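PDB 5ZIG: cellobiose 2-epimerase from Spirochaeta thermophila DSM 6192, which probably catalyses the reversible epimerization of cellobiose to 4-O-beta-D-glucopyranosyl-D-mannose, converting the reducing-end glucose into mannose. Local coordinates for residues W345-I348 with M349-V353; Y374-G378 with M379-S383; R62-W65 with T66-A70; G248-F251 with G252-I255; L11-I14 with R15-L18. All coordinates share one frame; numbering follows the deposited sequence.

Contact 1 of 5, residues W345-I348 with M349-V353; sequences WRFI and MDHLV
Met349 N bonds to Trp345 O at 2.9 Å, and the same one-turn step is repeated from Arg346 and Phe347 until, at the C-terminal end of helix 336-352, Ile348 O takes a weak bond from Leu352 N and a sounder one from Val353 N (3.1 Å), as the helix widens into a pi-type turn. The side chains show how one helix can present different chemistry on each flank. Trp345 holds CG anti to its own nitrogen (chi1 -180°), which puts CG beside the carbonyl carbon and sends the indole along the helix toward Met349. There Met349 CG comes within 3.2 Å of Trp345 NE1, while Met349 SD stands 4.5 Å from the centroid of the five-membered ring, well off its normal: an oblique Met-aromatic contact. The indole N-H itself is spent on Glu17 of helix 7-31. An alanine in place of Trp345 is likely to leave Glu17 without this donor and Met349 without the ring it leans on. On another flank His351 turns its edge to the face of Phe347, with His351 CD2 3.5 Å from Phe347 CE1 and the planes at 66°. Leu352 CD1 lies at the edge of the same phenyl ring and also packs on Ile348 CG1 at 4.1 Å. At the exposed surface, one of the two conformers of Asp350 places OD2 3.3 Å from Arg346 NE, above the guanidinium rather than in its plane. That tentative bridge therefore rests on charge alone, whereas the indole joins apolar packing to a directed bond between two helices.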
loop_
_atom_site.group_PDB
_atom_site.type_symbol
_atom_site.label_atom_id
_atom_site.label_comp_id
_atom_site.label_asym_id
_atom_site.label_seq_id
_atom_site.Cartn_x
_atom_site.Cartn_y
_atom_site.Cartn_z
ATOM N N TRP A 345 2.803 14.475 9.763
ATOM C CA TRP A 345 1.536 14.150 10.414
ATOM C C TRP A 345 0.723 15.408 10.693
ATOM O O TRP A 345 -0.505 15.409 10.546
ATOM C CB TRP A 345 1.767 13.384 11.723
ATOM C CG TRP A 345 0.448 13.059 12.369
ATOM C CD1 TRP A 345 -0.103 13.655 13.468
ATOM C CD2 TRP A 345 -0.515 12.101 11.909
ATOM N NE1 TRP A 345 -1.343 13.108 13.740
ATOM C CE2 TRP A 345 -1.622 12.161 12.792
ATOM C CE3 TRP A 345 -0.546 11.189 10.838
ATOM C CZ2 TRP A 345 -2.743 11.346 12.640
ATOM C CZ3 TRP A 345 -1.651 10.386 10.695
ATOM C CH2 TRP A 345 -2.747 10.480 11.583
ATOM N N ARG A 346 1.398 16.482 11.111
ATOM C CA ARG A 346 0.730 17.764 11.301
ATOM C C ARG A 346 0.090 18.236 10.001
ATOM O O ARG A 346 -1.048 18.722 9.999
ATOM C CB ARG A 346 1.746 18.791 11.830
ATOM C CG ARG A 346 1.148 20.098 12.323
ATOM C CD ARG A 346 -0.043 19.856 13.234
ATOM N NE ARG A 346 -0.532 21.099 13.822
ATOM C CZ ARG A 346 -1.696 21.214 14.452
ATOM N NH1 ARG A 346 -2.486 20.151 14.569
ATOM N NH2 ARG A 346 -2.066 22.387 14.965
ATOM N N PHE A 347 0.798 18.078 8.880
ATOM C CA PHE A 347 0.220 18.459 7.599
ATOM C C PHE A 347 -1.065 17.677 7.332
ATOM O O PHE A 347 -2.085 18.255 6.928
ATOM C CB PHE A 347 1.236 18.240 6.473
ATOM C CG PHE A 347 0.778 18.783 5.156
ATOM C CD1 PHE A 347 0.942 20.133 4.855
ATOM C CD2 PHE A 347 0.131 17.950 4.233
ATOM C CE1 PHE A 347 0.495 20.648 3.664
ATOM C CE2 PHE A 347 -0.316 18.449 3.040
ATOM C CZ PHE A 347 -0.134 19.808 2.746
ATOM N N ILE A 348 -1.035 16.368 7.594
ATOM C CA ILE A 348 -2.206 15.519 7.396
ATOM C C ILE A 348 -3.360 15.992 8.262
ATOM O O ILE A 348 -4.493 16.147 7.789
ATOM C CB ILE A 348 -1.863 14.051 7.703
ATOM C CG1 ILE A 348 -0.794 13.516 6.755
ATOM C CG2 ILE A 348 -3.122 13.190 7.649
ATOM C CD1 ILE A 348 -0.201 12.180 7.231
ATOM N N MET A 349 -3.102 16.164 9.561
ATOM C CA MET A 349 -4.153 16.617 10.473
ATOM C C MET A 349 -4.695 17.988 10.076
ATOM O O MET A 349 -5.904 18.236 10.177
ATOM C CB MET A 349 -3.620 16.664 11.911
ATOM C CG MET A 349 -3.374 15.286 12.532
ATOM S SD MET A 349 -4.879 14.322 12.750
ATOM C CE MET A 349 -5.517 14.957 14.297
ATOM N N ASP A 350 -3.821 18.885 9.616
ATOM C CA ASP A 350 -4.234 20.253 9.316
ATOM C C ASP A 350 -5.062 20.343 8.039
ATOM O O ASP A 350 -5.999 21.145 7.960
ATOM C CB ASP A 350 -3.009 21.152 9.193
ATOM C CG ASP A 350 -2.471 21.572 10.530
ATOM O OD1 ASP A 350 -3.293 21.883 11.413
ATOM O OD2 ASP A 350 -1.233 21.595 10.681
ATOM N N HIS A 351 -4.722 19.557 7.029
ATOM C CA HIS A 351 -5.300 19.815 5.712
ATOM C C HIS A 351 -5.955 18.604 5.056
ATOM O O HIS A 351 -6.989 18.765 4.403
ATOM C CB HIS A 351 -4.201 20.397 4.802
ATOM C CG HIS A 351 -3.452 21.549 5.413
ATOM N ND1 HIS A 351 -4.075 22.702 5.843
ATOM C CD2 HIS A 351 -2.132 21.721 5.667
ATOM C CE1 HIS A 351 -3.173 23.533 6.336
ATOM N NE2 HIS A 351 -1.985 22.963 6.240
ATOM N N LEU A 352 -5.399 17.395 5.220
ATOM C CA LEU A 352 -5.935 16.229 4.515
ATOM C C LEU A 352 -7.137 15.615 5.213
ATOM O O LEU A 352 -7.919 14.910 4.571
ATOM C CB LEU A 352 -4.857 15.157 4.337
ATOM C CG LEU A 352 -3.956 15.496 3.156
ATOM C CD1 LEU A 352 -2.614 14.806 3.326
ATOM C CD2 LEU A 352 -4.616 15.122 1.799
ATOM N N VAL A 353 -7.279 15.815 6.521
ATOM C CA VAL A 353 -8.476 15.348 7.207
ATOM C C VAL A 353 -9.652 16.228 6.796
ATOM O O VAL A 353 -9.569 17.462 6.830
ATOM C CB VAL A 353 -8.254 15.347 8.726
ATOM C CG1 VAL A 353 -9.520 14.989 9.474
ATOM C CG2 VAL A 353 -7.171 14.356 9.084
HETATM O O HOH W 1 -0.874 24.036 12.798
#

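Contact 2 of 5, residues Y374-G378 with M379-S383; sequences YEKGG and MWKAS
Met379 N reaches Glu375 through water: the amide gives its hydrogen to a water at 2.7 Å, and that water donates to Glu375 OE2. Trp380 repeats the device, since Trp380 N bonds at 2.7 Å to a second water that donates to the same OE2; the indole meets this oxygen only loosely, at its edge. Glu375 OE1 turns elsewhere, to Ser44. Lys381 crosses the turn directly. With CG anti to the backbone nitrogen (chi1 169°), its chain runs beside that of Lys376, and NZ binds Lys376 O at 2.6 Å, in the carbonyl plane on a lone pair. Lys381 NZ has further partners in Glu359, Trp360 O and the ring of Trp315; a methionine here would probably leave Glu359 without its countercharge and Lys376 O without its donor. Lys381 O receives Gly378 N at 2.9 Å, also on a lone pair, and a CA-H...O contact from Gly377 CA at 3.4 Å. Opposite Ile45 the chain fits in two residues, Lys376 and Gly377, a classic beta bulge. Ala382 packs on helix 57-73. Lys376 NZ and Lys381 NZ, 6.2 Å apart, have separate acidic partners, the former bonding to Gly358 O and pairing with Asp354, which should ease their repulsion.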
loop_
_atom_site.group_PDB
_atom_site.type_symbol
_atom_site.label_atom_id
_atom_site.label_comp_id
_atom_site.label_asym_id
_atom_site.label_seq_id
_atom_site.Cartn_x
_atom_site.Cartn_y
_atom_site.Cartn_z
ATOM N N TYR A 374 -11.934 14.951 -7.637
ATOM C CA TYR A 374 -11.470 13.633 -7.208
ATOM C C TYR A 374 -12.446 13.011 -6.291
ATOM O O TYR A 374 -13.238 13.676 -5.682
ATOM C CB TYR A 374 -10.146 13.679 -6.467
ATOM C CG TYR A 374 -9.017 14.159 -7.271
ATOM C CD1 TYR A 374 -8.223 13.301 -7.961
ATOM C CD2 TYR A 374 -8.741 15.473 -7.329
ATOM C CE1 TYR A 374 -7.181 13.760 -8.701
ATOM C CE2 TYR A 374 -7.738 15.936 -8.072
ATOM C CZ TYR A 374 -6.960 15.077 -8.758
ATOM O OH TYR A 374 -5.947 15.600 -9.460
ATOM N N GLU A 375 -12.384 11.708 -6.190
ATOM C CA GLU A 375 -13.254 11.029 -5.285
ATOM C C GLU A 375 -12.690 10.864 -3.898
ATOM O O GLU A 375 -11.542 11.021 -3.659
ATOM C CB GLU A 375 -13.694 9.688 -5.801
ATOM C CG GLU A 375 -12.607 8.823 -6.328
ATOM C CD GLU A 375 -13.086 8.011 -7.499
ATOM O OE1 GLU A 375 -14.240 8.154 -7.952
ATOM O OE2 GLU A 375 -12.282 7.230 -7.970
ATOM N N LYS A 376 -13.611 10.556 -3.028
ATOM C CA LYS A 376 -13.352 10.245 -1.675
ATOM C C LYS A 376 -13.044 8.765 -1.559
ATOM O O LYS A 376 -12.283 8.375 -0.754
ATOM C CB LYS A 376 -14.550 10.493 -0.858
ATOM C CG LYS A 376 -14.512 11.710 -0.035
ATOM C CD LYS A 376 -13.334 11.822 0.882
ATOM C CE LYS A 376 -13.274 13.268 1.303
ATOM N NZ LYS A 376 -14.513 13.650 1.980
ATOM N N GLY A 377 -13.711 7.956 -2.354
ATOM C CA GLY A 377 -13.514 6.535 -2.392
ATOM C C GLY A 377 -13.750 5.987 -3.776
ATOM O O GLY A 377 -14.571 6.486 -4.446
ATOM N N GLY A 378 -12.998 4.986 -4.187
ATOM C CA GLY A 378 -13.202 4.391 -5.497
ATOM C C GLY A 378 -12.167 3.336 -5.817
ATOM O O GLY A 378 -11.618 2.691 -4.921
ATOM N N MET A 379 -11.906 3.177 -7.111
ATOM C CA MET A 379 -10.944 2.179 -7.568
ATOM C C MET A 379 -9.554 2.452 -7.019
ATOM O O MET A 379 -8.744 1.530 -6.886
ATOM C CB MET A 379 -10.896 2.147 -9.095
ATOM C CG MET A 379 -12.217 1.812 -9.756
ATOM S SD MET A 379 -12.335 0.049 -10.068
ATOM C CE MET A 379 -10.855 -0.245 -11.047
ATOM N N TRP A 380 -9.249 3.707 -6.720
ATOM C CA TRP A 380 -7.898 4.087 -6.357
ATOM C C TRP A 380 -7.764 4.541 -4.910
ATOM O O TRP A 380 -6.638 4.654 -4.413
ATOM C CB TRP A 380 -7.403 5.191 -7.300
ATOM C CG TRP A 380 -7.055 4.691 -8.674
ATOM C CD1 TRP A 380 -5.999 3.885 -9.014
ATOM C CD2 TRP A 380 -7.764 4.956 -9.894
ATOM N NE1 TRP A 380 -6.006 3.643 -10.367
ATOM C CE2 TRP A 380 -7.077 4.289 -10.930
ATOM C CE3 TRP A 380 -8.910 5.697 -10.212
ATOM C CZ2 TRP A 380 -7.499 4.342 -12.262
ATOM C CZ3 TRP A 380 -9.323 5.753 -11.530
ATOM C CH2 TRP A 380 -8.622 5.078 -12.540
ATOM N N LYS A 381 -8.864 4.794 -4.207
ATOM C CA LYS A 381 -8.743 5.160 -2.810
ATOM C C LYS A 381 -9.721 4.345 -1.983
ATOM O O LYS A 381 -10.938 4.400 -2.193
ATOM C CB LYS A 381 -8.930 6.659 -2.615
ATOM C CG LYS A 381 -9.092 7.106 -1.168
ATOM C CD LYS A 381 -9.201 8.621 -1.120
ATOM C CE LYS A 381 -9.132 9.140 0.332
ATOM N NZ LYS A 381 -10.477 9.091 0.938
ATOM N N ALA A 382 -9.172 3.580 -1.055
ATOM C CA ALA A 382 -9.948 2.798 -0.114
ATOM C C ALA A 382 -9.497 3.158 1.297
ATOM O O ALA A 382 -9.107 4.298 1.554
ATOM C CB ALA A 382 -9.783 1.300 -0.398
ATOM N N SER A 383 -9.581 2.227 2.201
ATOM C CA SER A 383 -9.242 2.463 3.569
ATOM C C SER A 383 -7.881 1.970 4.060
ATOM O O SER A 383 -7.653 2.003 5.194
ATOM C CB SER A 383 -10.315 1.872 4.441
ATOM O OG SER A 383 -10.234 0.520 4.468
HETATM O O HOH W 2 -13.193 4.669 -9.015
HETATM O O HOH W 3 -10.566 6.049 -6.227
#

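Contact 3 of 5, residues R62-W65 with T66-A70; sequences RHLW and TFSQA
Leu64 O is gripped twice by Ser68, by OG at 2.9 Å and by the backbone N at 3.1 Å, the two donors arriving from opposite faces of the carbonyl plane. Ser68 can do this because its OG lies beside its own nitrogen (chi1 -65°), turned back along the helix, where it also brushes Leu64 CD1. A hydroxyl buried on a helix is thus satisfied by the carbonyl one turn earlier. Beside it, Gln69 lays its aliphatic part over Trp65: CG sits 3.6 Å from the centroid of the six-membered ring and 15° off the normal, a CH-pi contact. The amide beyond is tilted by 38° to the indole, and although Gln69 NE2 comes 3.4 Å from Trp65 NE1, both are donors and no bond joins them. Helix 57-73 is packed among helices 7-31, 77-94, 119-136 and 384-402, as expected of an inner helix in the (alpha/alpha)6 barrel of this epimerase family. Tyr127 of helix 119-136 stacks on Trp65, whose side chain also lies near a bound 1,2-ethanediol. On a further flank Phe67 brings the edge of its ring to a backbone oxygen, with CD2 3.2 Å from His63 O, while its side chain also touches Trp30 of helix 7-31 and Ala82 and Ala83 of helix 77-94.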
loop_
_atom_site.group_PDB
_atom_site.type_symbol
_atom_site.label_atom_id
_atom_site.label_comp_id
_atom_site.label_asym_id
_atom_site.label_seq_id
_atom_site.Cartn_x
_atom_site.Cartn_y
_atom_site.Cartn_z
ATOM N N ARG A 62 -8.413 -4.005 -0.238
ATOM C CA ARG A 62 -7.949 -3.034 0.757
ATOM C C ARG A 62 -8.913 -2.944 1.937
ATOM O O ARG A 62 -8.479 -2.927 3.096
ATOM C CB ARG A 62 -7.745 -1.671 0.104
ATOM C CG ARG A 62 -6.469 -1.629 -0.738
ATOM C CD ARG A 62 -6.245 -0.292 -1.399
ATOM N NE ARG A 62 -5.010 -0.271 -2.184
ATOM C CZ ARG A 62 -4.573 0.797 -2.856
ATOM N NH1 ARG A 62 -5.255 1.937 -2.816
ATOM N NH2 ARG A 62 -3.439 0.740 -3.537
ATOM N N HIS A 63 -10.226 -2.924 1.667
ATOM C CA HIS A 63 -11.192 -2.908 2.762
ATOM C C HIS A 63 -11.144 -4.199 3.564
ATOM O O HIS A 63 -11.255 -4.173 4.798
ATOM C CB HIS A 63 -12.601 -2.654 2.231
ATOM C CG HIS A 63 -12.815 -1.252 1.748
ATOM N ND1 HIS A 63 -12.336 -0.147 2.423
ATOM C CD2 HIS A 63 -13.426 -0.776 0.635
ATOM C CE1 HIS A 63 -12.661 0.950 1.755
ATOM N NE2 HIS A 63 -13.333 0.594 0.672
ATOM N N LEU A 64 -10.979 -5.344 2.885
ATOM C CA LEU A 64 -10.780 -6.594 3.615
ATOM C C LEU A 64 -9.562 -6.510 4.533
ATOM O O LEU A 64 -9.631 -6.894 5.707
ATOM C CB LEU A 64 -10.628 -7.770 2.650
ATOM C CG LEU A 64 -10.424 -9.090 3.432
ATOM C CD1 LEU A 64 -11.540 -9.293 4.461
ATOM C CD2 LEU A 64 -10.271 -10.354 2.543
ATOM N N TRP A 65 -8.426 -6.038 4.005
ATOM C CA TRP A 65 -7.228 -5.924 4.830
ATOM C C TRP A 65 -7.470 -4.957 5.982
ATOM O O TRP A 65 -7.179 -5.273 7.138
ATOM C CB TRP A 65 -6.019 -5.483 3.991
ATOM C CG TRP A 65 -4.708 -5.398 4.793
ATOM C CD1 TRP A 65 -3.763 -6.383 4.936
ATOM C CD2 TRP A 65 -4.217 -4.266 5.537
ATOM N NE1 TRP A 65 -2.726 -5.935 5.716
ATOM C CE2 TRP A 65 -2.977 -4.638 6.095
ATOM C CE3 TRP A 65 -4.700 -2.970 5.766
ATOM C CZ2 TRP A 65 -2.224 -3.773 6.893
ATOM C CZ3 TRP A 65 -3.939 -2.106 6.567
ATOM C CH2 TRP A 65 -2.718 -2.512 7.105
ATOM N N THR A 66 -8.072 -3.804 5.692
ATOM C CA THR A 66 -8.251 -2.792 6.731
ATOM C C THR A 66 -9.070 -3.332 7.902
ATOM O O THR A 66 -8.657 -3.215 9.061
ATOM C CB THR A 66 -8.893 -1.539 6.138
ATOM O OG1 THR A 66 -7.921 -0.827 5.360
ATOM C CG2 THR A 66 -9.430 -0.620 7.243
ATOM N N PHE A 67 -10.208 -3.973 7.625
ATOM C CA PHE A 67 -11.085 -4.385 8.715
ATOM C C PHE A 67 -10.604 -5.637 9.434
ATOM O O PHE A 67 -10.970 -5.846 10.602
ATOM C CB PHE A 67 -12.517 -4.573 8.205
ATOM C CG PHE A 67 -13.220 -3.259 7.977
ATOM C CD1 PHE A 67 -13.717 -2.540 9.046
ATOM C CD2 PHE A 67 -13.316 -2.721 6.715
ATOM C CE1 PHE A 67 -14.337 -1.322 8.851
ATOM C CE2 PHE A 67 -13.942 -1.510 6.506
ATOM C CZ PHE A 67 -14.447 -0.807 7.564
ATOM N N SER A 68 -9.809 -6.470 8.769
ATOM C CA SER A 68 -9.109 -7.543 9.470
ATOM C C SER A 68 -8.156 -6.978 10.529
ATOM O O SER A 68 -8.165 -7.406 11.688
ATOM C CB SER A 68 -8.348 -8.382 8.457
ATOM O OG SER A 68 -9.239 -9.045 7.574
ATOM N N GLN A 69 -7.316 -6.024 10.130
ATOM C CA GLN A 69 -6.318 -5.449 11.027
ATOM C C GLN A 69 -6.976 -4.670 12.152
ATOM O O GLN A 69 -6.483 -4.675 13.287
ATOM C CB GLN A 69 -5.365 -4.553 10.235
ATOM C CG GLN A 69 -4.627 -5.312 9.121
ATOM C CD GLN A 69 -3.558 -6.232 9.666
ATOM O OE1 GLN A 69 -3.163 -6.111 10.830
ATOM N NE2 GLN A 69 -3.072 -7.152 8.825
ATOM N N ALA A 70 -8.103 -4.007 11.856
ATOM C CA ALA A 70 -8.808 -3.243 12.881
ATOM C C ALA A 70 -9.449 -4.162 13.912
ATOM O O ALA A 70 -9.456 -3.846 15.104
ATOM C CB ALA A 70 -9.855 -2.335 12.238
#

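Contact 4 of 5, residues G248-F251 with G252-I255; sequences GISF and GHDI
Ser250 sets OG anti to its backbone nitrogen (chi1 -179°), and His253 sets CG beside its own (chi1 -84°), so that hydroxyl and imidazole are brought together across the start of a helix. Ser250 OG lies 2.9 Å from His253 ND1, near the plane of the ring at its edge, and either atom could be the donor. The same hydroxyl takes a weak bond from His253 N at 3.4 Å. This is an N-cap: strand 249-250, which pairs through Ile249 with Gln303 at the margin of a small antiparallel sheet, passes directly into helix 251-269, and Ser250 stands at the joint. Its carbonyl starts the helical ladder, receiving Asp254 N at 2.9 Å, and Phe251 O follows by accepting Ile255 N at 3.1 Å. A water accepts from Ser250 N at 2.9 Å and lies close to Asp254 OD1, spanning the first turn. Asp254 is held from outside by His233 at OD2 and by Leu234 N at OD1, two bonds that should keep the carboxylate from turning; Ile249 CG2 rests 3.7 Å from Asp254 OD2. Beyond the cap, the His253 ring meets Trp316, packs on Met191 and Leu195 of helix 191-208, and makes a weak hydrogen bond from NE2 to Asn192.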
loop_
_atom_site.group_PDB
_atom_site.type_symbol
_atom_site.label_atom_id
_atom_site.label_comp_id
_atom_site.label_asym_id
_atom_site.label_seq_id
_atom_site.Cartn_x
_atom_site.Cartn_y
_atom_site.Cartn_z
ATOM N N GLY A 248 10.863 9.467 -14.616
ATOM C CA GLY A 248 10.087 10.093 -13.567
ATOM C C GLY A 248 10.329 9.465 -12.207
ATOM O O GLY A 248 10.874 8.367 -12.069
ATOM N N ILE A 249 9.884 10.190 -11.187
ATOM C CA ILE A 249 10.079 9.828 -9.788
ATOM C C ILE A 249 8.739 9.933 -9.076
ATOM O O ILE A 249 8.058 10.960 -9.183
ATOM C CB ILE A 249 11.115 10.741 -9.105
ATOM C CG1 ILE A 249 12.483 10.585 -9.761
ATOM C CG2 ILE A 249 11.189 10.460 -7.615
ATOM C CD1 ILE A 249 13.308 11.826 -9.703
ATOM N N SER A 250 8.355 8.865 -8.365
ATOM C CA SER A 250 7.209 8.868 -7.458
ATOM C C SER A 250 7.728 8.993 -6.025
ATOM O O SER A 250 8.238 8.026 -5.455
ATOM C CB SER A 250 6.374 7.614 -7.631
ATOM O OG SER A 250 5.244 7.618 -6.771
ATOM N N PHE A 251 7.581 10.188 -5.439
ATOM C CA PHE A 251 8.109 10.416 -4.092
ATOM C C PHE A 251 7.461 9.478 -3.085
ATOM O O PHE A 251 8.144 8.925 -2.215
ATOM C CB PHE A 251 7.913 11.884 -3.680
ATOM C CG PHE A 251 8.615 12.850 -4.579
ATOM C CD1 PHE A 251 9.926 13.230 -4.331
ATOM C CD2 PHE A 251 7.983 13.339 -5.711
ATOM C CE1 PHE A 251 10.581 14.093 -5.186
ATOM C CE2 PHE A 251 8.631 14.207 -6.568
ATOM C CZ PHE A 251 9.933 14.584 -6.308
ATOM N N GLY A 252 6.144 9.267 -3.209
ATOM C CA GLY A 252 5.463 8.333 -2.325
ATOM C C GLY A 252 5.957 6.899 -2.469
ATOM O O GLY A 252 6.071 6.173 -1.479
ATOM N N HIS A 253 6.234 6.462 -3.699
ATOM C CA HIS A 253 6.708 5.090 -3.877
ATOM C C HIS A 253 8.127 4.936 -3.348
ATOM O O HIS A 253 8.468 3.894 -2.774
ATOM C CB HIS A 253 6.625 4.663 -5.345
ATOM C CG HIS A 253 5.269 4.165 -5.741
ATOM N ND1 HIS A 253 4.479 4.812 -6.672
ATOM C CD2 HIS A 253 4.543 3.110 -5.301
ATOM C CE1 HIS A 253 3.332 4.169 -6.798
ATOM N NE2 HIS A 253 3.342 3.134 -5.972
ATOM N N ASP A 254 8.961 5.968 -3.510
ATOM C CA ASP A 254 10.298 5.938 -2.925
ATOM C C ASP A 254 10.207 5.709 -1.424
ATOM O O ASP A 254 10.756 4.732 -0.901
ATOM C CB ASP A 254 11.048 7.237 -3.216
ATOM C CG ASP A 254 11.627 7.294 -4.615
ATOM O OD1 ASP A 254 11.351 6.401 -5.447
ATOM O OD2 ASP A 254 12.349 8.261 -4.898
ATOM N N ILE A 255 9.480 6.585 -0.720
ATOM C CA ILE A 255 9.409 6.483 0.733
ATOM C C ILE A 255 8.712 5.180 1.121
ATOM O O ILE A 255 9.206 4.444 1.982
ATOM C CB ILE A 255 8.760 7.748 1.371
ATOM C CG1 ILE A 255 8.843 7.757 2.908
ATOM C CG2 ILE A 255 7.295 7.936 1.066
ATOM C CD1 ILE A 255 10.208 7.692 3.457
HETATM O O HOH W 4 10.245 6.713 -7.884
#

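Contact 5 of 5, residues L11-I14 with R15-L18; sequences LRQI and RSEL
Glu17 reaches back along helix 7-31 to Gln13, one turn earlier, and each of its atoms finds a neighbour on the way. CB lies 3.7 Å from Ile14 O, and CG passes 3.3 Å from Gln13 O. The chain then runs on extended, carrying CD to 3.4 Å from Gln13 NE2. At the tip, OE2 accepts a bond from Gln13 NE2 at 2.6 Å on its anti side but tilted out of the carboxylate plane, with an N-H...O angle of 157°. Gln13 meets it by a bend at chi2 (47°), which curls the amide over the turn; the oxygen stays near the amide plane, although amide and carboxylate stand 82° apart. The other oxygen, OE1, is engaged by Trp345 of helix 336-352. Gln13 O, meanwhile, accepts both Ser16 OG at 2.8 Å and Glu17 N at 3.1 Å. On the buried flank, Ile14 CG2 packs 3.8 Å from Leu18 CD1, and both residues press on Phe322 and Ile397, joining this helix to helices 315-332 and 384-402. Uncharged N-H groups thus hold both oxygens of Glu17, which would hold the carboxylate in one rotation and probably spread its charge over the two N-H donors.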
loop_
_atom_site.group_PDB
_atom_site.type_symbol
_atom_site.label_atom_id
_atom_site.label_comp_id
_atom_site.label_asym_id
_atom_site.label_seq_id
_atom_site.Cartn_x
_atom_site.Cartn_y
_atom_site.Cartn_z
ATOM N N LEU A 11 5.368 12.898 20.623
ATOM C CA LEU A 11 5.043 11.552 20.165
ATOM C C LEU A 11 3.792 11.025 20.858
ATOM O O LEU A 11 2.939 10.403 20.214
ATOM C CB LEU A 11 6.231 10.613 20.399
ATOM C CG LEU A 11 7.479 10.898 19.558
ATOM C CD1 LEU A 11 8.634 9.973 19.962
ATOM C CD2 LEU A 11 7.183 10.760 18.061
ATOM N N ARG A 12 3.665 11.266 22.168
ATOM C CA ARG A 12 2.460 10.853 22.887
ATOM C C ARG A 12 1.229 11.521 22.301
ATOM O O ARG A 12 0.155 10.914 22.217
ATOM C CB ARG A 12 2.558 11.218 24.371
ATOM C CG ARG A 12 3.736 10.616 25.130
ATOM C CD ARG A 12 3.427 10.604 26.623
ATOM N NE ARG A 12 3.408 11.975 27.137
ATOM C CZ ARG A 12 4.481 12.586 27.610
ATOM N NH1 ARG A 12 5.650 11.947 27.625
ATOM N NH2 ARG A 12 4.394 13.829 28.070
ATOM N N GLN A 13 1.362 12.791 21.927
ATOM C CA GLN A 13 0.257 13.488 21.295
ATOM C C GLN A 13 -0.131 12.806 19.977
ATOM O O GLN A 13 -1.307 12.483 19.755
ATOM C CB GLN A 13 0.638 14.959 21.098
ATOM C CG GLN A 13 -0.442 15.862 20.490
ATOM C CD GLN A 13 -1.793 15.693 21.145
ATOM O OE1 GLN A 13 -1.888 15.387 22.340
ATOM N NE2 GLN A 13 -2.855 15.890 20.365
ATOM N N ILE A 14 0.855 12.540 19.117
ATOM C CA ILE A 14 0.572 11.978 17.791
ATOM C C ILE A 14 -0.027 10.582 17.909
ATOM O O ILE A 14 -0.966 10.221 17.185
ATOM C CB ILE A 14 1.851 11.979 16.936
ATOM C CG1 ILE A 14 2.181 13.431 16.592
ATOM C CG2 ILE A 14 1.698 11.047 15.662
ATOM C CD1 ILE A 14 3.576 13.653 16.080
ATOM N N ARG A 15 0.500 9.784 18.831
ATOM C CA ARG A 15 -0.056 8.465 19.082
ATOM C C ARG A 15 -1.560 8.542 19.319
ATOM O O ARG A 15 -2.333 7.739 18.779
ATOM C CB ARG A 15 0.671 7.844 20.276
ATOM C CG ARG A 15 0.580 6.375 20.382
ATOM C CD ARG A 15 -0.744 5.913 20.948
ATOM N NE ARG A 15 -0.721 4.462 21.078
ATOM C CZ ARG A 15 -1.798 3.693 21.132
ATOM N NH1 ARG A 15 -3.024 4.226 21.060
ATOM N NH2 ARG A 15 -1.632 2.384 21.272
ATOM N N SER A 16 -1.993 9.498 20.149
ATOM C CA SER A 16 -3.410 9.595 20.470
ATOM C C SER A 16 -4.231 10.041 19.261
ATOM O O SER A 16 -5.352 9.561 19.071
ATOM C CB SER A 16 -3.609 10.544 21.655
ATOM O OG SER A 16 -3.635 11.882 21.206
ATOM N N GLU A 17 -3.690 10.932 18.424
ATOM C CA GLU A 17 -4.401 11.350 17.218
ATOM C C GLU A 17 -4.469 10.212 16.207
ATOM O O GLU A 17 -5.479 10.051 15.510
ATOM C CB GLU A 17 -3.724 12.573 16.601
ATOM C CG GLU A 17 -3.476 13.675 17.638
ATOM C CD GLU A 17 -2.715 14.883 17.105
ATOM O OE1 GLU A 17 -2.068 14.786 16.045
ATOM O OE2 GLU A 17 -2.768 15.942 17.760
ATOM N N LEU A 18 -3.400 9.416 16.117
ATOM C CA LEU A 18 -3.431 8.221 15.282
ATOM C C LEU A 18 -4.593 7.326 15.674
ATOM O O LEU A 18 -5.336 6.846 14.808
ATOM C CB LEU A 18 -2.099 7.474 15.382
ATOM C CG LEU A 18 -0.874 8.195 14.822
ATOM C CD1 LEU A 18 0.419 7.485 15.181
ATOM C CD2 LEU A 18 -0.973 8.356 13.333
#

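Contacts 1 and 5 join two neighbouring helices: beyond the indole bond to Glu17, Trp345 CH2 packs 3.3 Å from Leu18 CD2, and the centres are about 13 Å apart. Contacts 2 and 3 meet likewise, with Ser383 OG probably hydrogen-bonded to His63 ND1 at 3.0 Å, tying the loop before helix 384-402 to helix 57-73. Contact 4 touches none of the others; its nearest atoms are about 8 Å from contact 3, although the two centres lie about 25 Å apart on opposite sides of the chain's centre. The 1,2-ethanediol about 4 Å from the Trp65 side chain, probably from the crystallisation liquor, may mark a pocket beside contact 3.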